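PDB 5E7G: IPT/TIG domain-containing protein BACOVA_02650 from Bacteroides ovatus, which binds polysaccharide at the cell surface and probably captures xyloglucan before it is transported into the periplasm for degradation. Local coordinates for residues Val31-His36 with Thr58-Ile63; Gly38-Val43 with Val50-Asn55; Leu287-Ile292 with Asp449-Val454; Lys357-Cys362 with Gln405-Leu410. All coordinates share one frame; numbering follows the deposited sequence.

Interaction 1. Residues Val31-His36 with Thr58-Ile63; sequences VVVGEH and TSTSII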
loop_
_atom_site.group_PDB
_atom_site.type_symbol
_atom_site.label_atom_id
_atom_site.label_comp_id
_atom_site.label_asym_id
_atom_site.label_seq_id
_atom_site.Cartn_x
_atom_site.Cartn_y
_atom_site.Cartn_z
ATOM N N VAL A 31 13.124 32.968 37.037
ATOM C CA VAL A 31 13.484 33.843 38.142
ATOM C C VAL A 31 12.986 33.229 39.427
ATOM O O VAL A 31 11.783 33.049 39.601
ATOM C CB VAL A 31 12.879 35.254 37.997
ATOM C CG1 VAL A 31 13.169 36.096 39.240
ATOM C CG2 VAL A 31 13.416 35.933 36.756
ATOM N N VAL A 32 13.909 32.911 40.328
ATOM C CA VAL A 32 13.549 32.393 41.642
ATOM C C VAL A 32 13.423 33.566 42.600
ATOM O O VAL A 32 14.392 34.285 42.834
ATOM C CB VAL A 32 14.586 31.386 42.175
ATOM C CG1 VAL A 32 14.108 30.770 43.486
ATOM C CG2 VAL A 32 14.855 30.296 41.132
ATOM N N VAL A 33 12.221 33.760 43.134
ATOM C CA VAL A 33 11.942 34.857 44.057
ATOM C C VAL A 33 11.749 34.348 45.480
ATOM O O VAL A 33 11.016 33.385 45.721
ATOM C CB VAL A 33 10.691 35.645 43.627
ATOM C CG1 VAL A 33 10.391 36.768 44.621
ATOM C CG2 VAL A 33 10.887 36.212 42.226
ATOM N N GLY A 34 12.412 35.016 46.421
ATOM C CA GLY A 34 12.341 34.649 47.820
ATOM C C GLY A 34 13.141 35.590 48.706
ATOM O O GLY A 34 13.248 36.783 48.416
ATOM N N GLU A 35 13.702 35.047 49.784
ATOM C CA GLU A 35 14.443 35.838 50.761
ATOM C C GLU A 35 15.768 35.186 51.135
ATOM O O GLU A 35 15.910 33.963 51.095
ATOM C CB GLU A 35 13.607 36.041 52.026
ATOM C CG GLU A 35 12.308 36.801 51.805
ATOM C CD GLU A 35 11.443 36.852 53.055
ATOM O OE1 GLU A 35 11.905 36.401 54.127
ATOM O OE2 GLU A 35 10.297 37.344 52.965
ATOM N N HIS A 36 16.730 36.029 51.496
ATOM C CA HIS A 36 18.026 35.587 52.007
ATOM C C HIS A 36 18.742 34.659 51.032
ATOM O O HIS A 36 19.238 33.603 51.419
ATOM C CB HIS A 36 17.841 34.914 53.364
ATOM C CG HIS A 36 17.073 35.753 54.336
ATOM N ND1 HIS A 36 15.852 35.373 54.851
ATOM C CD2 HIS A 36 17.337 36.974 54.856
ATOM C CE1 HIS A 36 15.406 36.317 55.660
ATOM N NE2 HIS A 36 16.289 37.299 55.682
ATOM N N THR A 58 20.641 38.293 43.785
ATOM C CA THR A 58 20.395 39.315 44.795
ATOM C C THR A 58 19.862 38.622 46.042
ATOM O O THR A 58 19.668 37.404 46.051
ATOM C CB THR A 58 19.392 40.389 44.316
ATOM O OG1 THR A 58 18.054 39.885 44.407
ATOM C CG2 THR A 58 19.680 40.793 42.880
ATOM N N SER A 59 19.631 39.388 47.099
ATOM C CA SER A 59 19.114 38.811 48.331
ATOM C C SER A 59 17.692 38.295 48.129
ATOM O O SER A 59 17.213 37.474 48.907
ATOM C CB SER A 59 19.149 39.837 49.465
ATOM O OG SER A 59 18.342 40.961 49.160
ATOM N N THR A 60 17.032 38.772 47.075
ATOM C CA THR A 60 15.619 38.475 46.829
ATOM C C THR A 60 15.366 37.672 45.544
ATOM O O THR A 60 14.244 37.217 45.310
ATOM C CB THR A 60 14.790 39.784 46.755
ATOM O OG1 THR A 60 13.406 39.479 46.547
ATOM C CG2 THR A 60 15.287 40.682 45.625
ATOM N N SER A 61 16.391 37.495 44.713
ATOM C CA SER A 61 16.185 36.864 43.417
ATOM C C SER A 61 17.388 36.074 42.925
ATOM O O SER A 61 18.536 36.456 43.159
ATOM C CB SER A 61 15.828 37.918 42.365
ATOM O OG SER A 61 16.965 38.686 41.986
ATOM N N ILE A 62 17.094 34.972 42.238
ATOM C CA ILE A 62 18.074 34.228 41.446
ATOM C C ILE A 62 17.562 34.119 40.018
ATOM O O ILE A 62 16.432 33.670 39.804
ATOM C CB ILE A 62 18.325 32.790 41.978
ATOM C CG1 ILE A 62 18.747 32.809 43.449
ATOM C CG2 ILE A 62 19.379 32.068 41.120
ATOM C CD1 ILE A 62 20.074 33.486 43.689
ATOM N N ILE A 63 18.380 34.524 39.051
ATOM C CA ILE A 63 18.068 34.315 37.641
ATOM C C ILE A 63 19.027 33.295 37.043
ATOM O O ILE A 63 20.248 33.462 37.084
ATOM C CB ILE A 63 18.151 35.612 36.812
ATOM C CG1 ILE A 63 17.372 36.748 37.488
ATOM C CG2 ILE A 63 17.622 35.359 35.397
ATOM C CD1 ILE A 63 17.545 38.100 36.804
#

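Interaction 2. Residues Gly38-Val43 with Val50-Asn55; sequences GGTQKV and VSFNRN. With SO4 (sulfate ion), chain G.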
loop_
_atom_site.group_PDB
_atom_site.type_symbol
_atom_site.label_atom_id
_atom_site.label_comp_id
_atom_site.label_asym_id
_atom_site.label_seq_id
_atom_site.Cartn_x
_atom_site.Cartn_y
_atom_site.Cartn_z
ATOM N N GLY A 38 21.133 36.010 48.882
ATOM C CA GLY A 38 22.268 36.798 48.438
ATOM C C GLY A 38 23.527 35.971 48.285
ATOM O O GLY A 38 24.348 36.252 47.417
ATOM N N GLY A 39 23.665 34.942 49.116
ATOM C CA GLY A 39 24.875 34.137 49.138
ATOM C C GLY A 39 24.690 32.688 48.720
ATOM O O GLY A 39 25.316 31.802 49.308
ATOM N N THR A 40 23.856 32.431 47.713
ATOM C CA THR A 40 23.761 31.082 47.154
ATOM C C THR A 40 25.128 30.643 46.621
ATOM O O THR A 40 25.812 31.402 45.934
ATOM C CB THR A 40 22.728 30.980 46.016
ATOM O OG1 THR A 40 23.147 31.782 44.911
ATOM C CG2 THR A 40 21.366 31.444 46.477
ATOM N N GLN A 41 25.520 29.422 46.962
ATOM C CA GLN A 41 26.776 28.842 46.504
ATOM C C GLN A 41 26.501 27.820 45.406
ATOM O O GLN A 41 27.247 27.720 44.432
ATOM C CB GLN A 41 27.517 28.182 47.671
ATOM C CG GLN A 41 27.878 29.123 48.820
ATOM C CD GLN A 41 29.083 29.986 48.509
ATOM O OE1 GLN A 41 29.026 30.866 47.649
ATOM N NE2 GLN A 41 30.189 29.734 49.206
ATOM N N LYS A 42 25.413 27.071 45.578
ATOM C CA LYS A 42 25.056 25.973 44.686
ATOM C C LYS A 42 23.579 26.032 44.299
ATOM O O LYS A 42 22.733 26.425 45.104
ATOM C CB LYS A 42 25.359 24.623 45.348
ATOM C CG LYS A 42 26.821 24.399 45.705
ATOM C CD LYS A 42 27.684 24.187 44.463
ATOM C CE LYS A 42 29.150 23.966 44.826
ATOM N NZ LYS A 42 29.343 22.787 45.739
ATOM N N VAL A 43 23.284 25.651 43.059
ATOM C CA VAL A 43 21.908 25.460 42.618
ATOM C C VAL A 43 21.733 24.081 42.001
ATOM O O VAL A 43 22.607 23.597 41.280
ATOM C CB VAL A 43 21.481 26.520 41.595
ATOM C CG1 VAL A 43 20.023 26.304 41.178
ATOM C CG2 VAL A 43 21.668 27.907 42.171
ATOM N N VAL A 50 23.392 22.568 38.703
ATOM C CA VAL A 50 23.109 23.513 37.623
ATOM C C VAL A 50 23.984 24.743 37.775
ATOM O O VAL A 50 24.109 25.294 38.868
ATOM C CB VAL A 50 21.623 23.927 37.615
ATOM C CG1 VAL A 50 21.387 25.092 36.684
ATOM C CG2 VAL A 50 20.753 22.747 37.213
ATOM N N SER A 51 24.600 25.175 36.682
ATOM C CA SER A 51 25.422 26.376 36.729
ATOM C C SER A 51 24.543 27.620 36.802
ATOM O O SER A 51 23.456 27.660 36.228
ATOM C CB SER A 51 26.342 26.461 35.513
ATOM O OG SER A 51 25.643 26.962 34.390
ATOM N N PHE A 52 25.022 28.625 37.524
ATOM C CA PHE A 52 24.345 29.912 37.620
ATOM C C PHE A 52 25.387 31.009 37.704
ATOM O O PHE A 52 26.531 30.749 38.074
ATOM C CB PHE A 52 23.430 29.960 38.840
ATOM C CG PHE A 52 24.172 29.995 40.150
ATOM C CD1 PHE A 52 24.630 28.826 40.737
ATOM C CD2 PHE A 52 24.412 31.196 40.795
ATOM C CE1 PHE A 52 25.308 28.854 41.940
ATOM C CE2 PHE A 52 25.088 31.225 41.997
ATOM C CZ PHE A 52 25.536 30.048 42.570
ATOM N N ASN A 53 24.987 32.231 37.367
ATOM C CA ASN A 53 25.895 33.373 37.374
ATOM C C ASN A 53 25.689 34.239 38.613
ATOM O O ASN A 53 24.571 34.670 38.905
ATOM C CB ASN A 53 25.701 34.209 36.109
ATOM C CG ASN A 53 26.877 35.131 35.829
ATOM O OD1 ASN A 53 27.371 35.818 36.725
ATOM N ND2 ASN A 53 27.334 35.142 34.581
ATOM N N ARG A 54 26.781 34.488 39.329
ATOM C CA ARG A 54 26.751 35.244 40.579
ATOM C C ARG A 54 26.114 36.627 40.411
ATOM O O ARG A 54 25.427 37.112 41.309
ATOM C CB ARG A 54 28.173 35.400 41.126
ATOM C CG ARG A 54 28.283 35.291 42.638
ATOM C CD ARG A 54 28.035 33.863 43.111
ATOM N NE ARG A 54 28.502 33.636 44.479
ATOM C CZ ARG A 54 27.864 34.045 45.573
ATOM N NH1 ARG A 54 26.723 34.719 45.471
ATOM N NH2 ARG A 54 28.373 33.784 46.774
ATOM N N ASN A 55 26.341 37.256 39.262
ATOM C CA ASN A 55 25.887 38.629 39.043
ATOM C C ASN A 55 24.372 38.772 38.968
ATOM O O ASN A 55 23.835 39.855 39.202
ATOM C CB ASN A 55 26.513 39.188 37.766
ATOM C CG ASN A 55 27.964 39.571 37.958
ATOM O OD1 ASN A 55 28.269 40.690 38.372
ATOM N ND2 ASN A 55 28.872 38.639 37.669
HETATM S S SO4 G . 21.273 38.114 52.135
HETATM O O1 SO4 G . 20.721 37.735 53.433
HETATM O O2 SO4 G . 20.407 37.563 51.104
HETATM O O3 SO4 G . 21.264 39.564 51.967
HETATM O O4 SO4 G . 22.640 37.608 52.000
#

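Interaction 3. Residues Leu287-Ile292 with Asp449-Val454; sequences LNYDGI and DNFRIV. With CA (calcium ion), chain C.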
loop_
_atom_site.group_PDB
_atom_site.type_symbol
_atom_site.label_atom_id
_atom_site.label_comp_id
_atom_site.label_asym_id
_atom_site.label_seq_id
_atom_site.Cartn_x
_atom_site.Cartn_y
_atom_site.Cartn_z
ATOM N N LEU A 287 -10.595 -9.924 -31.151
ATOM C CA LEU A 287 -10.281 -11.185 -31.821
ATOM C C LEU A 287 -10.103 -12.327 -30.796
ATOM O O LEU A 287 -9.239 -12.259 -29.917
ATOM C CB LEU A 287 -9.025 -11.029 -32.681
ATOM C CG LEU A 287 -8.592 -12.229 -33.530
ATOM C CD1 LEU A 287 -9.657 -12.590 -34.544
ATOM C CD2 LEU A 287 -7.270 -11.974 -34.229
ATOM N N ASN A 288 -10.929 -13.366 -30.907
ATOM C CA ASN A 288 -10.852 -14.506 -29.991
ATOM C C ASN A 288 -10.982 -15.840 -30.718
ATOM O O ASN A 288 -10.944 -16.894 -30.091
ATOM C CB ASN A 288 -11.920 -14.384 -28.906
ATOM C CG ASN A 288 -13.339 -14.438 -29.457
ATOM O OD1 ASN A 288 -13.561 -14.745 -30.629
ATOM N ND2 ASN A 288 -14.311 -14.150 -28.599
ATOM N N TYR A 289 -11.134 -15.782 -32.039
ATOM C CA TYR A 289 -11.240 -16.982 -32.870
ATOM C C TYR A 289 -12.458 -17.827 -32.492
ATOM O O TYR A 289 -12.533 -19.008 -32.830
ATOM C CB TYR A 289 -9.953 -17.812 -32.770
ATOM C CG TYR A 289 -8.700 -16.981 -32.891
ATOM C CD1 TYR A 289 -8.318 -16.439 -34.108
ATOM C CD2 TYR A 289 -7.900 -16.728 -31.785
ATOM C CE1 TYR A 289 -7.171 -15.671 -34.219
ATOM C CE2 TYR A 289 -6.754 -15.964 -31.888
ATOM C CZ TYR A 289 -6.394 -15.438 -33.103
ATOM O OH TYR A 289 -5.250 -14.675 -33.191
ATOM N N ASP A 290 -13.420 -17.204 -31.818
ATOM C CA ASP A 290 -14.634 -17.875 -31.375
ATOM C C ASP A 290 -15.866 -17.035 -31.706
ATOM O O ASP A 290 -16.827 -17.012 -30.941
ATOM C CB ASP A 290 -14.572 -18.151 -29.863
ATOM C CG ASP A 290 -13.426 -19.064 -29.483
ATOM O OD1 ASP A 290 -13.334 -20.149 -30.085
ATOM O OD2 ASP A 290 -12.612 -18.693 -28.602
ATOM N N GLY A 291 -15.833 -16.330 -32.834
ATOM C CA GLY A 291 -16.976 -15.533 -33.262
ATOM C C GLY A 291 -16.747 -14.032 -33.254
ATOM O O GLY A 291 -17.465 -13.300 -33.930
ATOM N N ILE A 292 -15.785 -13.574 -32.457
ATOM C CA ILE A 292 -15.332 -12.184 -32.512
ATOM C C ILE A 292 -14.126 -12.085 -33.425
ATOM O O ILE A 292 -13.050 -12.578 -33.085
ATOM C CB ILE A 292 -14.941 -11.633 -31.134
ATOM C CG1 ILE A 292 -16.061 -11.858 -30.117
ATOM C CG2 ILE A 292 -14.610 -10.161 -31.239
ATOM C CD1 ILE A 292 -17.379 -11.256 -30.503
ATOM N N ASP A 449 -4.593 -15.531 -27.616
ATOM C CA ASP A 449 -6.052 -15.478 -27.576
ATOM C C ASP A 449 -6.538 -14.169 -26.959
ATOM O O ASP A 449 -5.807 -13.505 -26.231
ATOM C CB ASP A 449 -6.599 -16.679 -26.779
ATOM C CG ASP A 449 -7.996 -17.121 -27.225
ATOM O OD1 ASP A 449 -8.710 -16.339 -27.884
ATOM O OD2 ASP A 449 -8.396 -18.268 -26.895
ATOM N N ASN A 450 -7.786 -13.820 -27.249
ATOM C CA ASN A 450 -8.482 -12.717 -26.587
ATOM C C ASN A 450 -7.800 -11.348 -26.740
ATOM O O ASN A 450 -7.628 -10.605 -25.765
ATOM C CB ASN A 450 -8.670 -13.045 -25.104
ATOM C CG ASN A 450 -9.631 -14.210 -24.887
ATOM O OD1 ASN A 450 -10.563 -14.404 -25.668
ATOM N ND2 ASN A 450 -9.407 -14.990 -23.829
ATOM N N PHE A 451 -7.436 -11.012 -27.971
ATOM C CA PHE A 451 -6.953 -9.675 -28.256
ATOM C C PHE A 451 -8.060 -8.700 -27.886
ATOM O O PHE A 451 -9.221 -8.897 -28.243
ATOM C CB PHE A 451 -6.556 -9.528 -29.722
ATOM C CG PHE A 451 -5.355 -10.340 -30.108
ATOM C CD1 PHE A 451 -4.092 -9.796 -30.026
ATOM C CD2 PHE A 451 -5.494 -11.650 -30.546
ATOM C CE1 PHE A 451 -2.981 -10.527 -30.380
ATOM C CE2 PHE A 451 -4.386 -12.396 -30.909
ATOM C CZ PHE A 451 -3.118 -11.827 -30.824
ATOM N N ARG A 452 -7.691 -7.668 -27.141
ATOM C CA ARG A 452 -8.651 -6.707 -26.634
ATOM C C ARG A 452 -8.000 -5.333 -26.492
ATOM O O ARG A 452 -6.795 -5.234 -26.257
ATOM C CB ARG A 452 -9.219 -7.187 -25.294
ATOM C CG ARG A 452 -8.158 -7.514 -24.245
ATOM C CD ARG A 452 -8.697 -8.487 -23.187
ATOM N NE ARG A 452 -7.769 -8.686 -22.073
ATOM C CZ ARG A 452 -6.884 -9.674 -21.979
ATOM N NH1 ARG A 452 -6.781 -10.590 -22.933
ATOM N NH2 ARG A 452 -6.097 -9.753 -20.914
ATOM N N ILE A 453 -8.803 -4.284 -26.659
ATOM C CA ILE A 453 -8.345 -2.905 -26.503
ATOM C C ILE A 453 -9.115 -2.254 -25.363
ATOM O O ILE A 453 -10.344 -2.191 -25.383
ATOM C CB ILE A 453 -8.517 -2.074 -27.812
ATOM C CG1 ILE A 453 -7.581 -2.608 -28.902
ATOM C CG2 ILE A 453 -8.229 -0.578 -27.570
ATOM C CD1 ILE A 453 -7.819 -2.001 -30.280
ATOM N N VAL A 454 -8.373 -1.765 -24.377
ATOM C CA VAL A 454 -8.962 -1.190 -23.179
ATOM C C VAL A 454 -8.250 0.092 -22.810
ATOM O O VAL A 454 -7.152 0.371 -23.287
ATOM C CB VAL A 454 -8.888 -2.162 -21.965
ATOM C CG1 VAL A 454 -9.653 -3.453 -22.253
ATOM C CG2 VAL A 454 -7.436 -2.468 -21.597
HETATM CA CA CA C . -10.441 -17.970 -28.015
HETATM O O HOH W 1 -13.713 -13.515 -25.719
HETATM O O HOH W 2 -11.568 -16.598 -26.431
#

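Interaction 4. Residues Lys357-Cys362 with Gln405-Leu410; sequences KLQFEC and QCSVSL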
loop_
_atom_site.group_PDB
_atom_site.type_symbol
_atom_site.label_atom_id
_atom_site.label_comp_id
_atom_site.label_asym_id
_atom_site.label_seq_id
_atom_site.Cartn_x
_atom_site.Cartn_y
_atom_site.Cartn_z
ATOM N N LYS A 357 -4.571 0.746 -24.588
ATOM C CA LYS A 357 -3.595 -0.325 -24.680
ATOM C C LYS A 357 -4.201 -1.578 -25.279
ATOM O O LYS A 357 -5.395 -1.833 -25.135
ATOM C CB LYS A 357 -3.010 -0.615 -23.306
ATOM C CG LYS A 357 -4.056 -0.798 -22.235
ATOM C CD LYS A 357 -3.417 -1.147 -20.902
ATOM C CE LYS A 357 -4.467 -1.372 -19.826
ATOM N NZ LYS A 357 -3.855 -1.687 -18.514
ATOM N N LEU A 358 -3.363 -2.325 -25.989
ATOM C CA LEU A 358 -3.725 -3.621 -26.533
ATOM C C LEU A 358 -3.294 -4.702 -25.550
ATOM O O LEU A 358 -2.143 -4.708 -25.112
ATOM C CB LEU A 358 -3.059 -3.846 -27.892
ATOM C CG LEU A 358 -3.235 -5.219 -28.542
ATOM C CD1 LEU A 358 -4.657 -5.404 -29.049
ATOM C CD2 LEU A 358 -2.220 -5.397 -29.669
ATOM N N GLN A 359 -4.211 -5.603 -25.207
ATOM C CA GLN A 359 -3.907 -6.735 -24.337
ATOM C C GLN A 359 -4.246 -8.044 -25.036
ATOM O O GLN A 359 -5.123 -8.093 -25.898
ATOM C CB GLN A 359 -4.684 -6.639 -23.022
ATOM C CG GLN A 359 -4.235 -5.533 -22.092
ATOM C CD GLN A 359 -5.059 -5.487 -20.816
ATOM O OE1 GLN A 359 -6.240 -5.838 -20.823
ATOM N NE2 GLN A 359 -4.440 -5.067 -19.714
ATOM N N PHE A 360 -3.540 -9.104 -24.672
ATOM C CA PHE A 360 -3.907 -10.443 -25.113
ATOM C C PHE A 360 -3.298 -11.493 -24.183
ATOM O O PHE A 360 -2.308 -11.225 -23.499
ATOM C CB PHE A 360 -3.470 -10.673 -26.565
ATOM C CG PHE A 360 -2.013 -10.388 -26.818
ATOM C CD1 PHE A 360 -1.581 -9.102 -27.121
ATOM C CD2 PHE A 360 -1.080 -11.407 -26.770
ATOM C CE1 PHE A 360 -0.243 -8.841 -27.355
ATOM C CE2 PHE A 360 0.268 -11.149 -27.005
ATOM C CZ PHE A 360 0.683 -9.860 -27.301
ATOM N N GLU A 361 -3.902 -12.675 -24.141
ATOM C CA GLU A 361 -3.342 -13.771 -23.370
ATOM C C GLU A 361 -2.351 -14.512 -24.239
ATOM O O GLU A 361 -2.630 -14.808 -25.404
ATOM C CB GLU A 361 -4.428 -14.727 -22.866
ATOM C CG GLU A 361 -5.423 -14.095 -21.917
ATOM C CD GLU A 361 -4.769 -13.430 -20.722
ATOM O OE1 GLU A 361 -4.125 -14.122 -19.904
ATOM O OE2 GLU A 361 -4.916 -12.202 -20.601
ATOM N N CYS A 362 -1.194 -14.800 -23.660
ATOM C CA CYS A 362 -0.126 -15.494 -24.359
ATOM C C CYS A 362 0.389 -16.672 -23.536
ATOM O O CYS A 362 0.422 -16.618 -22.303
ATOM C CB CYS A 362 1.020 -14.527 -24.676
ATOM S SG CYS A 362 2.270 -15.223 -25.752
ATOM N N GLN A 405 -0.937 -12.440 -19.233
ATOM C CA GLN A 405 -1.449 -11.270 -19.915
ATOM C C GLN A 405 -0.277 -10.449 -20.467
ATOM O O GLN A 405 0.629 -10.070 -19.722
ATOM C CB GLN A 405 -2.304 -10.425 -18.970
ATOM C CG GLN A 405 -2.802 -9.140 -19.578
ATOM C CD GLN A 405 -3.634 -8.320 -18.616
ATOM O OE1 GLN A 405 -4.860 -8.269 -18.726
ATOM N NE2 GLN A 405 -2.970 -7.652 -17.677
ATOM N N CYS A 406 -0.291 -10.204 -21.771
ATOM C CA CYS A 406 0.661 -9.296 -22.407
ATOM C C CYS A 406 -0.053 -7.995 -22.705
ATOM O O CYS A 406 -1.191 -8.007 -23.175
ATOM C CB CYS A 406 1.231 -9.895 -23.688
ATOM S SG CYS A 406 2.235 -11.355 -23.416
ATOM N N SER A 407 0.606 -6.881 -22.417
ATOM C CA SER A 407 0.012 -5.564 -22.617
ATOM C C SER A 407 1.022 -4.571 -23.221
ATOM O O SER A 407 2.160 -4.470 -22.755
ATOM C CB SER A 407 -0.526 -5.043 -21.283
ATOM O OG SER A 407 -1.162 -3.789 -21.427
ATOM N N VAL A 408 0.597 -3.856 -24.263
ATOM C CA VAL A 408 1.407 -2.808 -24.889
ATOM C C VAL A 408 0.551 -1.585 -25.155
ATOM O O VAL A 408 -0.655 -1.708 -25.386
ATOM C CB VAL A 408 2.035 -3.266 -26.217
ATOM C CG1 VAL A 408 2.893 -4.498 -25.995
ATOM C CG2 VAL A 408 0.955 -3.557 -27.264
ATOM N N SER A 409 1.174 -0.410 -25.110
ATOM C CA SER A 409 0.510 0.830 -25.510
ATOM C C SER A 409 -0.008 0.686 -26.934
ATOM O O SER A 409 0.692 0.176 -27.813
ATOM C CB SER A 409 1.463 2.031 -25.414
ATOM O OG SER A 409 1.742 2.367 -24.064
ATOM N N LEU A 410 -1.243 1.113 -27.160
ATOM C CA LEU A 410 -1.826 1.007 -28.484
ATOM C C LEU A 410 -1.059 1.876 -29.488
ATOM O O LEU A 410 -1.047 1.584 -30.685
ATOM C CB LEU A 410 -3.305 1.402 -28.454
ATOM C CG LEU A 410 -4.074 1.235 -29.772
ATOM C CD1 LEU A 410 -3.951 -0.174 -30.305
ATOM C CD2 LEU A 410 -5.536 1.598 -29.593
#

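Interaction 1. Residues Val31-His36 with Thr58-Ile63
V32 and I62 face each other as a hydrogen-bonded antiparallel pair: V32 N gives its hydrogen to I62 O at 2.7 Å, and I62 N returns one to V32 O at 2.9 Å. Two residues along, G34 N bonds to T60 O at 3.1 Å, where the turn passes into strand 61-65. Weaker CA-H...O contacts fill the ladder between these rungs, as where S61 CA lies 3.2 Å from V32 O. G34 itself is drawn out to phi -178° and psi -147°, a conformation seldom adopted by residues with a side chain.

Polar side chains serve the turn. T60 holds OG1 trans to its own N (chi1 -179°), which lets the hydroxyl make a weak 3.3 Å bond from T60 OG1 to G34 O. T58 OG1 accepts from T60 N at 3.1 Å, an ST turn, and also shares a hydrogen bond with S61 OG.

Apolar contacts lie on both faces. V31 and I63 run side by side, V31 CG2 being 4.1 Å from I63 CG1 on a partly exposed face with V33 and S61. On the buried face V32 and I62 meet at their branched CB atoms and both press on I85 of strand 82-86; such residues suit this place because beta branching favours the extended backbone and their carbons fill the interior. Strand 29-35 thus runs between 5-10 and 61-65 in one sheet of the immunoglobulin-like beta sandwich characteristic of IPT/TIG domains.

Interaction 2. Residues Gly38-Val43 with Val50-Asn55
F52 and V43 meet at a slant, V43 CG2 coming within 3.4 Å of F52 CD1, a close apolar fit. With chi1 at 70° the ring points across to the other segment, where Q41 O meets its edge in the ring plane, 3.4 Å from F52 CE1. T40 OG1 lies 3.5 Å from F52 CE2 and is buried without a polar partner in the model. Were the F52 ring cut back to an alanine here, a gap would probably open beside V43 CG2, and the carbonyl of Q41 would lose its aromatic neighbour.

V43 also works through its backbone: V50 N donates to V43 O at 2.9 Å. Just before it, Q41 and K42 both face E86 in a classic beta bulge, where strand 42-45 starts its run beside 82-86 in the second sheet of the IPT/TIG sandwich.

R54, its long chain bent at chi2 (70°), brings its flat guanidinium back to the loop of G38 to Q41. T40 O sits over one face of the guanidinium, 3.4 Å from R54 CZ, while R54 NH1 makes a weak in-plane bond to G38 O. G38 N in turn holds a sulfate, probably from the crystallisation liquor, by a 2.8 Å bond to sulfate O2; any CB on this residue would run into sulfate O4.

Interaction 3. Residues Leu287-Ile292 with Asp449-Val454
D449 and N288 meet on a calcium ion. D449 grips it with both carboxylate oxygens, OD1 and OD2 each 2.4 Å from the calcium, while N288 offers its backbone O, also at 2.4 Å. D290 OD2, a water and the backbone oxygens of N315 and T317 complete seven ligands; the metal probably offsets the repulsion between the two aspartates.

The second shell centres on the N288 side chain. Its OD1 accepts from D290 N at 2.7 Å, an Asx turn, and from I292 N at 3.1 Å, the two donors coming from opposite faces of the amide plane. N288 ND2 reaches N450 OD1 through a second water. With a leucine in place of N288, the N-H groups of D290 and I292 would probably lose their shared acceptor and the calcium-binding loop could shift.

Farther out, L287 and F451 pair through two weak backbone bonds, the shorter running 2.9 Å from F451 N to L287 O. Their side chains lie alongside each other, and Y289 OH adds a contact 3.3 Å from F451 CE2. Strand 442-455 carries this loop's partner, continuing the pairing with 285-287 while its other edge bonds to 356-364, at E361, Q359 and K357.

Interaction 4. Residues Lys357-Cys362 with Gln405-Leu410
F360 and C406 form one rung of an antiparallel ladder in the beta sandwich of the xyloglucan-binding domain, with C406 N bonded to F360 O at 2.8 Å. The same pattern recurs at L358 and V408, so four backbone bonds tie the strands together.

On the face of F360, L358 and V408 the contact is apolar. F360 takes the chi1 of 53°, which sets its CG between N and C and swings the ring across to the partner strand. C406 CB then stands over one ring face, 3.9 Å from the centroid and 22° off the normal, a CH-pi contact. Beside it L358 CB packs 4.1 Å from V408 CG2. L358 and F360 also touch I375 of the opposing sheet; apolar residues suit this face because it is buried against that sheet.

The other face carries long polar chains. Q359 and Q405 are extended, and their amides cross at a slant, planes 32° apart; Q359 NE2 is 3.4 Å from Q405 OE1, but too bent for a hydrogen bond. Their bonds go outward: Q359 OE1 to T207, Q405 NE2 to S393, Q405 OE1 to R452. E361, by contrast, folds at chi2, which brings its carboxylate back across the root of Q405, with E361 OE2 3.6 Å from Q405 CB; that oxygen also forms a salt bridge with R452. K357 stretches its methylenes past the small S407, with K357 CD 3.5 Å from S407 OG.

At the far end C406 SG packs 3.6 Å from C362 CB, and the two sulfurs, C362 SG and C406 SG, lie 4.5 Å apart with no disulfide between them.

Interactions 1 and 2 share the first IPT/TIG domain, interactions 3 and 4 the xyloglucan-binding domain, and the pairs lie on opposite sides of the chain's centre, with centres about 81 to 92 Å apart. Along the chain interaction 2 is nested inside the loop closed by interaction 1, their centres about 10 Å apart; I62 CD1 touches T40 CG2 at 3.7 Å, linking strand 61-65 of one sheet to the loop that leads into strand 42-45 of the other. Interaction 4 is likewise nested within interaction 3. There strands 442-455 and 356-364 are neighbours in one sheet, with R452 O 2.8 Å from Q359 N, a probable hydrogen bond. The elongated chain thus sets its glycan-binding domain far from its first domain.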